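4-hydroxybenzoyl-CoA thioesterase (PDB 6FDG) probably hydrolyses the thioester of 1,4-dihydroxy-2-naphthoyl-CoA in the vitamin K2 pathway, as a member of the hotdog-fold acyl-CoA thioesterases. Local coordinates at residues E49-I54 against R124-W129; L41-A46 against H130-K135; C111-E114 against P119-L122; D36-L41 against S88-E93; E31-D36 against V74-W79. All blocks are in the same frame, centred on the assembly; numbering follows the deposited sequence.

Interaction 1: E49-I54 against R124-W129; sequences EKQGII and RYFPDW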
# COMPACT_ATOMS: atom_id res chain seq x y z
N GLU A 49 -23.05 0.92 1.98
CA GLU A 49 -22.53 1.99 1.16
C GLU A 49 -23.51 2.36 0.02
O GLU A 49 -23.58 3.51 -0.35
CB GLU A 49 -21.11 1.67 0.62
CG GLU A 49 -20.06 1.65 1.72
CD GLU A 49 -18.64 2.04 1.25
OE1 GLU A 49 -18.38 1.82 0.06
OE2 GLU A 49 -17.87 2.55 2.05
N LYS A 50 -24.26 1.36 -0.42
CA LYS A 50 -25.27 1.63 -1.48
C LYS A 50 -26.33 2.55 -0.99
O LYS A 50 -26.94 3.26 -1.79
CB LYS A 50 -25.84 0.37 -2.04
CG LYS A 50 -24.89 -0.55 -2.77
CD LYS A 50 -24.57 -0.31 -4.23
CE LYS A 50 -24.28 -1.65 -4.96
NZ LYS A 50 -23.57 -1.45 -6.26
N GLN A 51 -26.57 2.64 0.32
CA GLN A 51 -27.51 3.59 0.93
C GLN A 51 -26.90 4.96 1.21
O GLN A 51 -27.49 5.80 1.86
CB GLN A 51 -28.12 2.99 2.22
CG GLN A 51 -28.86 1.71 2.10
CD GLN A 51 -30.06 1.91 1.25
OE1 GLN A 51 -30.85 2.83 1.45
NE2 GLN A 51 -30.08 1.18 0.22
N GLY A 52 -25.65 5.24 0.79
CA GLY A 52 -25.03 6.48 1.04
C GLY A 52 -24.46 6.70 2.45
O GLY A 52 -24.27 7.77 2.86
N ILE A 53 -24.18 5.56 3.11
CA ILE A 53 -23.61 5.60 4.46
C ILE A 53 -22.23 4.91 4.41
O ILE A 53 -22.12 3.91 3.80
CB ILE A 53 -24.53 4.90 5.47
CG1 ILE A 53 -25.93 5.61 5.56
CG2 ILE A 53 -23.92 4.88 6.90
CD1 ILE A 53 -25.83 7.03 5.95
N ILE A 54 -21.25 5.56 5.03
CA ILE A 54 -19.87 4.98 5.15
C ILE A 54 -19.59 4.83 6.61
O ILE A 54 -19.98 5.63 7.44
CB ILE A 54 -18.81 5.94 4.67
CG1 ILE A 54 -19.07 6.32 3.23
CG2 ILE A 54 -17.44 5.27 4.72
CD1 ILE A 54 -18.18 7.42 2.83
N ARG A 124 -31.45 4.16 13.35
CA ARG A 124 -32.40 4.92 12.47
C ARG A 124 -32.21 4.55 11.08
O ARG A 124 -33.18 4.57 10.32
CB ARG A 124 -32.02 6.34 12.59
CG ARG A 124 -32.36 6.92 13.86
CD ARG A 124 -32.21 8.43 13.75
NE ARG A 124 -32.95 9.13 14.80
CZ ARG A 124 -32.79 10.43 15.10
NH1 ARG A 124 -33.56 10.97 16.00
NH2 ARG A 124 -31.89 11.18 14.46
N TYR A 125 -31.00 4.22 10.57
CA TYR A 125 -30.77 3.95 9.20
C TYR A 125 -30.79 2.45 8.82
O TYR A 125 -31.05 2.00 7.74
CB TYR A 125 -29.48 4.63 8.76
CG TYR A 125 -29.62 6.14 8.70
CD1 TYR A 125 -29.62 6.89 9.79
CD2 TYR A 125 -29.78 6.74 7.48
CE1 TYR A 125 -29.80 8.27 9.77
CE2 TYR A 125 -29.93 8.13 7.45
CZ TYR A 125 -29.99 8.82 8.62
OH TYR A 125 -30.13 10.24 8.59
N PHE A 126 -30.34 1.61 9.80
CA PHE A 126 -30.25 0.19 9.64
C PHE A 126 -30.79 -0.58 10.79
O PHE A 126 -30.04 -1.18 11.64
CB PHE A 126 -28.73 -0.24 9.36
CG PHE A 126 -28.13 0.45 8.26
CD1 PHE A 126 -28.31 -0.14 7.04
CD2 PHE A 126 -27.52 1.64 8.35
CE1 PHE A 126 -27.83 0.41 5.85
CE2 PHE A 126 -27.03 2.24 7.16
CZ PHE A 126 -27.22 1.65 5.92
N PRO A 127 -32.13 -0.54 11.03
CA PRO A 127 -32.69 -1.15 12.27
C PRO A 127 -32.33 -2.66 12.35
O PRO A 127 -32.23 -3.07 13.53
CB PRO A 127 -34.25 -0.91 12.17
CG PRO A 127 -34.42 -0.40 10.75
CD PRO A 127 -33.14 0.14 10.18
N ASP A 128 -32.24 -3.37 11.28
CA ASP A 128 -31.92 -4.78 11.29
C ASP A 128 -30.47 -4.97 11.81
O ASP A 128 -30.22 -5.98 12.59
CB ASP A 128 -31.99 -5.37 9.89
CG ASP A 128 -31.38 -4.46 8.72
OD1 ASP A 128 -31.31 -3.17 8.74
OD2 ASP A 128 -31.00 -5.11 7.70
N TRP A 129 -29.51 -4.13 11.39
CA TRP A 129 -28.12 -4.25 11.94
C TRP A 129 -28.19 -3.92 13.39
O TRP A 129 -27.57 -4.63 14.25
CB TRP A 129 -27.20 -3.25 11.23
CG TRP A 129 -26.86 -3.49 9.86
CD1 TRP A 129 -27.69 -3.60 8.77
CD2 TRP A 129 -25.51 -3.49 9.30
NE1 TRP A 129 -26.96 -3.66 7.61
CE2 TRP A 129 -25.64 -3.54 7.90
CE3 TRP A 129 -24.25 -3.41 9.87
CZ2 TRP A 129 -24.57 -3.59 7.07
CZ3 TRP A 129 -23.15 -3.42 8.95
CH2 TRP A 129 -23.38 -3.53 7.61
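Tyr125 makes the first contact along 124-129. Its CD2 lies 4.2 Å from CD1 of Ile53, with the methyl approaching the ring at a slant. Phe126 carries more of the packing. Its chi1 of -54° sets CG beside the backbone N, and the ring extends from there to 49-54. Ile53 sits at the ring edge, close to the ring plane: CG1 is 3.9 Å from Phe126 CE2, and CB is 4.0 Å from the same atom. The two side chains lie alongside each other but run in opposite directions. Gln51 takes the next part of the ring, its CB 4.0 Å from Phe126 CZ and its CG 4.1 Å from Phe126 CE1. The chain of Gln51 bends at chi2, and its amide stands nearly perpendicular to the ring, at 84°. The contact lies where helix 45-50 turns into the short strand 53-54 of the hotdog fold. In that turn Gly52 N bonds to Glu49 O at 2.9 Å. Gly52 and Ile54 are backbone-bonded to Glu114 and Ile112 at the end of strand 101-113. Phe126 is also the N-cap residue of helix 127-141. Further along, Trp129 joins Phe126 in packing on Met48 of helix 45-50.

Interaction 2: L41-A46 against H130-K135; sequences LGFSYA and HEAYSK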
# COMPACT_ATOMS: atom_id res chain seq x y z
N LEU A 41 -22.41 -12.38 10.41
CA LEU A 41 -23.51 -12.00 11.25
C LEU A 41 -24.73 -11.83 10.36
O LEU A 41 -25.82 -11.89 10.97
CB LEU A 41 -23.19 -10.71 12.04
CG LEU A 41 -24.01 -10.40 13.19
CD1 LEU A 41 -23.97 -11.52 14.26
CD2 LEU A 41 -23.59 -9.01 13.70
N GLY A 42 -24.62 -11.72 9.06
CA GLY A 42 -25.72 -11.67 8.09
C GLY A 42 -25.79 -10.39 7.35
O GLY A 42 -26.87 -10.14 6.73
N PHE A 43 -24.76 -9.58 7.22
CA PHE A 43 -24.91 -8.23 6.62
C PHE A 43 -23.82 -7.92 5.63
O PHE A 43 -22.79 -8.55 5.54
CB PHE A 43 -24.89 -7.18 7.74
CG PHE A 43 -25.97 -7.37 8.78
CD1 PHE A 43 -27.29 -7.02 8.45
CD2 PHE A 43 -25.74 -7.90 10.01
CE1 PHE A 43 -28.31 -7.22 9.40
CE2 PHE A 43 -26.73 -8.24 10.91
CZ PHE A 43 -28.07 -7.86 10.59
N SER A 44 -23.97 -6.91 4.83
CA SER A 44 -23.04 -6.59 3.79
C SER A 44 -22.67 -5.14 3.94
O SER A 44 -23.52 -4.25 3.80
CB SER A 44 -23.73 -6.75 2.45
OG SER A 44 -22.95 -6.14 1.45
N TYR A 45 -21.39 -4.85 4.16
CA TYR A 45 -20.97 -3.51 4.16
C TYR A 45 -21.17 -2.81 2.81
O TYR A 45 -21.54 -1.64 2.71
CB TYR A 45 -19.53 -3.39 4.63
CG TYR A 45 -19.09 -1.94 4.64
CD1 TYR A 45 -19.61 -1.01 5.54
CD2 TYR A 45 -18.12 -1.45 3.78
CE1 TYR A 45 -19.31 0.33 5.48
CE2 TYR A 45 -17.72 -0.15 3.74
CZ TYR A 45 -18.33 0.81 4.60
OH TYR A 45 -18.02 2.10 4.56
N ALA A 46 -20.99 -3.55 1.69
CA ALA A 46 -21.24 -2.87 0.39
C ALA A 46 -22.73 -2.42 0.29
O ALA A 46 -23.00 -1.39 -0.32
CB ALA A 46 -20.91 -3.85 -0.74
N HIS A 130 -28.85 -2.87 13.88
CA HIS A 130 -28.99 -2.58 15.27
C HIS A 130 -29.55 -3.70 16.13
O HIS A 130 -29.07 -3.96 17.23
CB HIS A 130 -29.86 -1.27 15.48
CG HIS A 130 -30.17 -1.01 16.88
ND1 HIS A 130 -29.28 -0.57 17.77
CD2 HIS A 130 -31.36 -1.15 17.56
CE1 HIS A 130 -29.87 -0.39 18.96
NE2 HIS A 130 -31.14 -0.74 18.84
N GLU A 131 -30.57 -4.36 15.57
CA GLU A 131 -31.19 -5.43 16.41
C GLU A 131 -30.11 -6.51 16.58
O GLU A 131 -30.06 -7.01 17.71
CB GLU A 131 -32.42 -5.96 15.67
CG GLU A 131 -33.00 -7.31 16.18
CD GLU A 131 -34.15 -7.83 15.27
OE1 GLU A 131 -33.98 -7.93 14.03
OE2 GLU A 131 -35.24 -8.12 15.81
N ALA A 132 -29.40 -6.86 15.51
CA ALA A 132 -28.37 -7.95 15.58
C ALA A 132 -27.21 -7.58 16.52
O ALA A 132 -26.87 -8.35 17.44
CB ALA A 132 -27.92 -8.33 14.26
N TYR A 133 -26.75 -6.30 16.39
CA TYR A 133 -25.66 -5.90 17.28
C TYR A 133 -26.03 -5.81 18.72
O TYR A 133 -25.26 -6.05 19.63
CB TYR A 133 -25.01 -4.54 16.75
CG TYR A 133 -23.98 -4.74 15.64
CD1 TYR A 133 -24.27 -5.19 14.42
CD2 TYR A 133 -22.66 -4.47 15.91
CE1 TYR A 133 -23.32 -5.38 13.42
CE2 TYR A 133 -21.68 -4.63 14.91
CZ TYR A 133 -22.00 -5.13 13.75
OH TYR A 133 -21.05 -5.33 12.73
N SER A 134 -27.28 -5.37 18.99
CA SER A 134 -27.78 -5.24 20.31
C SER A 134 -27.98 -6.67 20.92
O SER A 134 -27.62 -6.82 22.11
CB SER A 134 -29.17 -4.53 20.36
OG SER A 134 -28.98 -3.16 20.07
N LYS A 135 -28.44 -7.58 20.18
CA LYS A 135 -28.57 -8.98 20.64
C LYS A 135 -27.20 -9.55 21.00
O LYS A 135 -27.01 -10.10 22.06
CB LYS A 135 -29.21 -9.83 19.61
CG LYS A 135 -29.28 -11.35 19.86
CD LYS A 135 -30.03 -12.10 18.75
CE LYS A 135 -30.15 -13.61 19.01
NZ LYS A 135 -30.64 -13.87 20.41
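Just before Ala132 and Tyr133, which meet Phe43 and Leu41, the carbonyl O of His130 is gripped by two donors of one residue. Ser134 N bonds to it at 2.9 Å as the regular helical bond, and Ser134 OG bonds to His130 O at 3.0 Å. They come from opposite faces of the carbonyl plane, the hydroxyl tilted 35° out of it. The same Ser134 OG sits over one face of the His130 ring, toward its rim. The contact between the segments is apolar. CB of Ala132 points at the edge of the Phe43 ring, near its plane, 3.6 Å from CE2 and 3.7 Å from CZ of Phe43. Leu41 crosses Tyr133 at a slant. With CG of Leu41 trans to N (chi1 -163°), branch CD2 reaches Tyr133 CE1 at 3.7 Å. The hydroxyl of Tyr133 is bonded to that of Tyr90 in the sheet, which fixes the far end of the ring. The Phe43 ring also meets the ring of Trp129. Between Leu41 and Phe43 the chain turns sharply. Gly42, with positive phi, ends helix 26-41 in a Schellman motif, and Ser44 then caps helix 45-50 through Asp47 N. Helix 127-141 thus packs against a helix-to-helix turn of the hotdog fold.

Interaction 3: C111-E114 against P119-L122; sequences CIKE and PIRL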
# COMPACT_ATOMS: atom_id res chain seq x y z
N CYS A 111 -20.63 5.51 11.89
CA CYS A 111 -21.27 5.56 10.59
C CYS A 111 -21.66 7.00 10.29
O CYS A 111 -22.13 7.69 11.19
CB CYS A 111 -22.55 4.71 10.63
SG CYS A 111 -22.28 2.91 10.73
N ILE A 112 -21.43 7.38 9.06
CA ILE A 112 -21.66 8.75 8.62
C ILE A 112 -22.27 8.75 7.24
O ILE A 112 -22.22 7.88 6.48
CB ILE A 112 -20.32 9.52 8.57
CG1 ILE A 112 -19.36 8.99 7.52
CG2 ILE A 112 -19.65 9.60 9.98
CD1 ILE A 112 -18.03 9.77 7.48
N LYS A 113 -22.92 9.93 6.94
CA LYS A 113 -23.39 10.18 5.61
C LYS A 113 -22.26 10.43 4.65
O LYS A 113 -21.34 11.17 4.98
CB LYS A 113 -24.33 11.43 5.62
CG LYS A 113 -25.47 11.37 6.52
CD LYS A 113 -26.41 10.28 6.22
CE LYS A 113 -26.97 10.24 4.79
NZ LYS A 113 -28.33 10.92 4.66
N GLU A 114 -22.33 9.84 3.50
CA GLU A 114 -21.20 9.88 2.50
C GLU A 114 -21.03 11.28 2.02
O GLU A 114 -19.87 11.74 1.77
CB GLU A 114 -21.49 9.00 1.33
CG GLU A 114 -20.34 9.00 0.34
CD GLU A 114 -20.43 7.87 -0.61
OE1 GLU A 114 -21.59 7.43 -0.89
OE2 GLU A 114 -19.32 7.45 -1.06
N PRO A 119 -22.33 12.27 11.37
CA PRO A 119 -22.58 10.96 12.01
C PRO A 119 -24.03 10.64 12.14
O PRO A 119 -24.83 11.56 12.36
CB PRO A 119 -21.93 11.05 13.39
CG PRO A 119 -21.67 12.51 13.59
CD PRO A 119 -21.53 13.16 12.28
N ILE A 120 -24.38 9.40 11.98
CA ILE A 120 -25.75 8.91 12.11
C ILE A 120 -25.83 7.82 13.13
O ILE A 120 -24.83 7.16 13.51
CB ILE A 120 -26.31 8.38 10.79
CG1 ILE A 120 -25.45 7.27 10.07
CG2 ILE A 120 -26.47 9.49 9.80
CD1 ILE A 120 -25.98 5.92 10.32
N ARG A 121 -27.03 7.53 13.56
CA ARG A 121 -27.37 6.47 14.50
C ARG A 121 -27.70 5.23 13.71
O ARG A 121 -28.60 5.19 12.84
CB ARG A 121 -28.60 6.81 15.37
CG ARG A 121 -28.33 7.75 16.48
CD ARG A 121 -29.55 8.38 17.00
NE ARG A 121 -30.46 7.37 17.40
CZ ARG A 121 -31.59 7.67 18.06
NH1 ARG A 121 -31.84 8.92 18.37
NH2 ARG A 121 -32.40 6.71 18.43
N LEU A 122 -27.10 4.06 14.04
CA LEU A 122 -27.36 2.82 13.31
C LEU A 122 -28.82 2.39 13.39
O LEU A 122 -29.29 1.88 12.35
CB LEU A 122 -26.43 1.63 13.81
CG LEU A 122 -26.37 0.40 12.96
CD1 LEU A 122 -25.70 0.63 11.65
CD2 LEU A 122 -25.61 -0.70 13.69
O HOH W 1 -22.01 7.26 14.18
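Lys113 and Ile120 cross at about a right angle, with the aliphatic part of the lysine against one branch of the isoleucine. Lys113 CD is 3.7 Å from Ile120 CG2. The lysine chain is bent, so that both CG and CD lie along that methyl. The other branch of Ile120 goes to Cys111: at chi1 54° CG1 stands between its own backbone N and carbonyl carbon, and CD1 lies 3.7 Å from Cys111 CB. Cys111 SG turns instead to Leu122, 4.2 Å from its CD1. The backbones meet in a single beta bridge, Ile112 with Pro119, as the chain folds back on the end of strand 101-113 of the hotdog sheet. Ile120 N donates to Cys111 O at 2.9 Å in a nearly straight bond, 171° at the hydrogen. Pro119 adds a CA-H...O contact to the same oxygen. One water links Cys111 N, at 3.2 Å, to Ile120 O, at 2.9 Å. Ile112 CG2 rests on Pro119 CA at 3.8 Å. Beyond the contact, Ile53 packs on Cys111, Lys113 and Ile120.

Interaction 4: D36-L41 against S88-E93; sequences DYISKL and SVYKYE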
# COMPACT_ATOMS: atom_id res chain seq x y z
N ASP A 36 -15.45 -9.66 7.40
CA ASP A 36 -15.86 -11.07 7.44
C ASP A 36 -16.79 -11.24 8.62
O ASP A 36 -17.80 -12.00 8.53
CB ASP A 36 -14.59 -11.95 7.62
CG ASP A 36 -14.86 -13.44 7.52
OD1 ASP A 36 -15.62 -13.85 6.61
OD2 ASP A 36 -14.28 -14.14 8.38
N TYR A 37 -16.57 -10.65 9.80
CA TYR A 37 -17.47 -10.69 10.96
C TYR A 37 -18.84 -10.21 10.50
O TYR A 37 -19.88 -10.84 10.77
CB TYR A 37 -16.91 -9.89 12.13
CG TYR A 37 -17.79 -9.78 13.30
CD1 TYR A 37 -18.82 -8.83 13.37
CD2 TYR A 37 -17.63 -10.63 14.42
CE1 TYR A 37 -19.64 -8.71 14.46
CE2 TYR A 37 -18.44 -10.53 15.54
CZ TYR A 37 -19.45 -9.60 15.57
OH TYR A 37 -20.28 -9.50 16.72
N ILE A 38 -18.91 -9.05 9.88
CA ILE A 38 -20.19 -8.48 9.51
C ILE A 38 -20.88 -9.44 8.54
O ILE A 38 -22.16 -9.58 8.67
CB ILE A 38 -19.88 -7.07 8.89
CG1 ILE A 38 -19.37 -6.10 9.94
CG2 ILE A 38 -21.13 -6.55 8.09
CD1 ILE A 38 -18.87 -4.79 9.36
N SER A 39 -20.21 -9.93 7.56
CA SER A 39 -20.87 -10.88 6.66
C SER A 39 -21.44 -12.09 7.39
O SER A 39 -22.57 -12.58 7.23
CB SER A 39 -19.90 -11.26 5.58
OG SER A 39 -20.38 -12.06 4.54
N LYS A 40 -20.65 -12.67 8.25
CA LYS A 40 -21.09 -13.86 9.02
C LYS A 40 -22.22 -13.55 9.89
O LYS A 40 -23.09 -14.47 10.17
CB LYS A 40 -19.87 -14.46 9.73
CG LYS A 40 -18.93 -15.15 8.79
CD LYS A 40 -17.55 -15.52 9.33
CE LYS A 40 -16.82 -16.42 8.49
NZ LYS A 40 -15.45 -16.66 8.99
N LEU A 41 -22.41 -12.38 10.41
CA LEU A 41 -23.51 -12.00 11.25
C LEU A 41 -24.73 -11.83 10.36
O LEU A 41 -25.82 -11.89 10.97
CB LEU A 41 -23.19 -10.71 12.04
CG LEU A 41 -24.01 -10.40 13.19
CD1 LEU A 41 -23.97 -11.52 14.26
CD2 LEU A 41 -23.59 -9.01 13.70
N SER A 88 -18.97 1.62 17.45
CA SER A 88 -18.66 0.22 17.81
C SER A 88 -17.14 0.09 18.04
O SER A 88 -16.36 0.75 17.25
CB SER A 88 -18.99 -0.74 16.77
OG SER A 88 -20.43 -0.87 16.53
N VAL A 89 -16.71 -0.69 18.99
CA VAL A 89 -15.28 -1.02 19.17
C VAL A 89 -15.13 -2.51 18.91
O VAL A 89 -15.74 -3.34 19.60
CB VAL A 89 -14.77 -0.68 20.56
CG1 VAL A 89 -13.27 -1.03 20.68
CG2 VAL A 89 -14.98 0.81 20.83
N TYR A 90 -14.39 -2.87 17.88
CA TYR A 90 -14.02 -4.25 17.54
C TYR A 90 -12.69 -4.53 18.16
O TYR A 90 -11.77 -3.66 18.17
CB TYR A 90 -13.94 -4.46 16.05
CG TYR A 90 -15.19 -4.27 15.26
CD1 TYR A 90 -15.73 -3.04 15.01
CD2 TYR A 90 -15.90 -5.40 14.84
CE1 TYR A 90 -16.94 -2.92 14.28
CE2 TYR A 90 -17.10 -5.28 14.09
CZ TYR A 90 -17.55 -4.06 13.89
OH TYR A 90 -18.77 -3.90 13.14
N LYS A 91 -12.49 -5.75 18.65
CA LYS A 91 -11.19 -6.24 19.10
C LYS A 91 -10.82 -7.43 18.27
O LYS A 91 -11.64 -8.19 17.73
CB LYS A 91 -11.22 -6.60 20.61
CG LYS A 91 -11.11 -5.37 21.48
CD LYS A 91 -11.16 -5.66 22.98
CE LYS A 91 -9.95 -6.45 23.37
NZ LYS A 91 -9.64 -6.02 24.83
N TYR A 92 -9.48 -7.61 18.17
CA TYR A 92 -8.89 -8.64 17.35
C TYR A 92 -7.74 -9.36 18.02
O TYR A 92 -6.99 -8.78 18.83
CB TYR A 92 -8.24 -8.05 16.08
CG TYR A 92 -9.19 -7.10 15.34
CD1 TYR A 92 -9.19 -5.73 15.70
CD2 TYR A 92 -9.97 -7.51 14.31
CE1 TYR A 92 -10.07 -4.83 15.09
CE2 TYR A 92 -10.84 -6.59 13.65
CZ TYR A 92 -10.82 -5.27 14.02
OH TYR A 92 -11.66 -4.34 13.33
N GLU A 93 -7.59 -10.61 17.65
CA GLU A 93 -6.36 -11.42 17.99
C GLU A 93 -5.91 -12.07 16.73
O GLU A 93 -6.73 -12.65 16.00
CB GLU A 93 -6.68 -12.51 19.06
CG GLU A 93 -7.00 -11.96 20.38
CD GLU A 93 -7.47 -13.00 21.44
OE1 GLU A 93 -7.90 -14.05 21.03
OE2 GLU A 93 -7.47 -12.56 22.58
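The ring of Tyr90 presents its edge to the face of Tyr37 in an offset edge-to-face pair. The planes stand at 90° and the centroids are 6.0 Å apart. The nearest carbons are Tyr90 CE2 and Tyr37 CD1, at 4.0 Å. Tyr37 CG lies on the far side of CB from N (chi1 175°), which carries the ring from helix 26-41 toward the sheet. Ile38 takes the far end of Tyr90, crossing it at about a right angle. Its CD1 and CG1 are each 3.9 Å from Tyr90 OH. That hydroxyl is hydrogen-bonded to the hydroxyl of Tyr133 on helix 127-141, so this buried group has a polar partner even though Ile38 packs on it. No hydrogen bond joins the two segments themselves. Along the helix, Lys40 NZ forms a salt bridge with Asp36 OD2 at 2.8 Å. The ammonium comes to the syn side, 21° out of the carboxylate plane. Asp36 OD2 is also hydrogen-bonded to Thr6 on strand 2-9, so this oxygen has two partners. All three touching residues are buried, close to the centre of the chain. A long helix laid on a curved antiparallel sheet through such side chains is the core of the hotdog fold.

Interaction 5: E31-D36 against V74-W79; sequences EVARLD and VKVKTW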
# COMPACT_ATOMS: atom_id res chain seq x y z
N GLU A 31 -9.34 -4.90 8.80
CA GLU A 31 -10.49 -4.61 7.94
C GLU A 31 -11.05 -5.85 7.32
O GLU A 31 -12.29 -6.04 7.32
CB GLU A 31 -10.05 -3.60 6.89
CG GLU A 31 -11.07 -3.40 5.80
CD GLU A 31 -10.42 -2.63 4.63
OE1 GLU A 31 -10.08 -3.31 3.55
OE2 GLU A 31 -10.39 -1.37 4.70
N VAL A 32 -10.20 -6.69 6.74
CA VAL A 32 -10.65 -7.93 6.15
C VAL A 32 -11.42 -8.76 7.19
O VAL A 32 -12.51 -9.28 6.93
CB VAL A 32 -9.46 -8.72 5.56
CG1 VAL A 32 -9.84 -10.18 5.15
CG2 VAL A 32 -8.92 -8.00 4.38
N ALA A 33 -10.90 -8.87 8.36
CA ALA A 33 -11.54 -9.62 9.45
C ALA A 33 -12.83 -9.03 9.89
O ALA A 33 -13.83 -9.78 10.07
CB ALA A 33 -10.53 -9.81 10.58
N ARG A 34 -12.87 -7.72 10.06
CA ARG A 34 -14.07 -7.06 10.50
C ARG A 34 -15.22 -7.19 9.45
O ARG A 34 -16.36 -7.47 9.80
CB ARG A 34 -13.73 -5.53 10.67
CG ARG A 34 -14.87 -4.69 11.08
CD ARG A 34 -14.44 -3.27 11.42
NE ARG A 34 -13.88 -2.53 10.32
CZ ARG A 34 -12.61 -2.20 10.17
NH1 ARG A 34 -12.27 -1.39 9.11
NH2 ARG A 34 -11.62 -2.72 10.88
N LEU A 35 -14.87 -7.09 8.18
CA LEU A 35 -15.87 -7.23 7.12
C LEU A 35 -16.32 -8.70 7.08
O LEU A 35 -17.53 -8.93 6.70
CB LEU A 35 -15.30 -6.72 5.80
CG LEU A 35 -15.17 -5.19 5.70
CD1 LEU A 35 -14.37 -4.79 4.45
CD2 LEU A 35 -16.53 -4.49 5.63
N ASP A 36 -15.45 -9.66 7.40
CA ASP A 36 -15.86 -11.07 7.44
C ASP A 36 -16.79 -11.24 8.62
O ASP A 36 -17.80 -12.00 8.53
CB ASP A 36 -14.59 -11.95 7.62
CG ASP A 36 -14.86 -13.44 7.52
OD1 ASP A 36 -15.62 -13.85 6.61
OD2 ASP A 36 -14.28 -14.14 8.38
N VAL A 74 -2.38 -16.95 8.60
CA VAL A 74 -2.81 -16.54 9.93
C VAL A 74 -4.32 -16.65 10.14
O VAL A 74 -5.08 -16.72 9.14
CB VAL A 74 -2.34 -15.10 10.25
CG1 VAL A 74 -0.87 -14.88 10.12
CG2 VAL A 74 -3.11 -14.05 9.43
N LYS A 75 -4.75 -16.67 11.40
CA LYS A 75 -6.16 -16.66 11.70
C LYS A 75 -6.41 -15.48 12.57
O LYS A 75 -5.70 -15.17 13.52
CB LYS A 75 -6.56 -17.94 12.46
CG LYS A 75 -6.40 -19.20 11.56
CD LYS A 75 -6.68 -20.52 12.27
CE LYS A 75 -6.21 -21.61 11.28
NZ LYS A 75 -6.79 -21.42 9.89
N VAL A 76 -7.43 -14.68 12.19
CA VAL A 76 -7.81 -13.45 12.90
C VAL A 76 -9.13 -13.67 13.62
O VAL A 76 -10.09 -14.01 12.93
CB VAL A 76 -7.89 -12.21 11.99
CG1 VAL A 76 -8.14 -11.02 12.88
CG2 VAL A 76 -6.66 -12.08 11.14
N LYS A 77 -9.16 -13.55 14.90
CA LYS A 77 -10.35 -13.68 15.76
C LYS A 77 -10.86 -12.26 15.96
O LYS A 77 -10.10 -11.41 16.44
CB LYS A 77 -10.02 -14.37 17.08
CG LYS A 77 -11.20 -14.50 18.03
CD LYS A 77 -10.75 -15.28 19.28
CE LYS A 77 -11.90 -15.57 20.20
NZ LYS A 77 -11.40 -16.32 21.42
N THR A 78 -12.14 -11.99 15.68
CA THR A 78 -12.80 -10.68 15.77
C THR A 78 -14.00 -10.72 16.61
O THR A 78 -14.81 -11.66 16.41
CB THR A 78 -13.18 -10.21 14.38
OG1 THR A 78 -12.08 -10.19 13.51
CG2 THR A 78 -13.76 -8.78 14.43
N TRP A 79 -14.20 -9.76 17.45
CA TRP A 79 -15.48 -9.64 18.21
C TRP A 79 -15.74 -8.18 18.49
O TRP A 79 -14.89 -7.28 18.24
CB TRP A 79 -15.46 -10.39 19.56
CG TRP A 79 -14.54 -9.94 20.55
CD1 TRP A 79 -14.83 -9.15 21.64
CD2 TRP A 79 -13.15 -10.28 20.72
NE1 TRP A 79 -13.72 -8.95 22.42
CE2 TRP A 79 -12.69 -9.64 21.87
CE3 TRP A 79 -12.24 -11.05 19.95
CZ2 TRP A 79 -11.34 -9.83 22.35
CZ3 TRP A 79 -10.97 -11.13 20.39
CH2 TRP A 79 -10.56 -10.54 21.54
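Two torsions on strand 74-79 set up the contact with Ala33. In Val76, chi1 of -173° turns CG1 fully away from the backbone N, and the branch meets Ala33 CB at 3.5 Å. In Thr78, chi1 of -54° holds OG1 beside its backbone N, and OG1 comes within 3.3 Å of Ala33 CB. The alanine methyl therefore sits between two strand side chains from alternate residues. Val76 CB is close as well, 3.8 Å from Ala33 CB. The small side chain lets helix and strand come close: their axes approach to 8.3 Å and run 55° apart. This is the central helix of the hotdog fold lying on the inner face of its sheet. Thr78 CG2 faces the helix backbone, 4.3 Å from Arg34 CA. The arginine side chain leaves the strand and reaches Tyr92 OH on strand 88-95, to which its NH2 is hydrogen-bonded. On another part of the helix, Glu31 OE1 is hydrogen-bonded to Ala13 N of a neighbouring subunit. Leu35 packs on Tyr70 of the same subunit.

Overall arrangement
Interactions 4 and 5 form one continuous core, their centres about 6 Å apart. They share helix 26-41, and strands 73-83 and 88-95 pair directly through Lys77 N to Glu93 O at 2.8 Å. Interaction 2 joins this core through the bond of Tyr133 OH to Tyr90 OH, 2.7 Å long, and shares Leu41 with interaction 4. Interaction 1 continues along helix 127-141, about 10 Å from interaction 2 between centres. The centres of interactions 1 and 3 are about 8 Å apart, and Ile54 O and Ile112 N, 2.8 Å apart, make a probable hydrogen bond between them. Interactions 3 and 5 do not touch, with centres about 23 Å apart. Interactions 2 and 5 both touch the same neighbouring subunit.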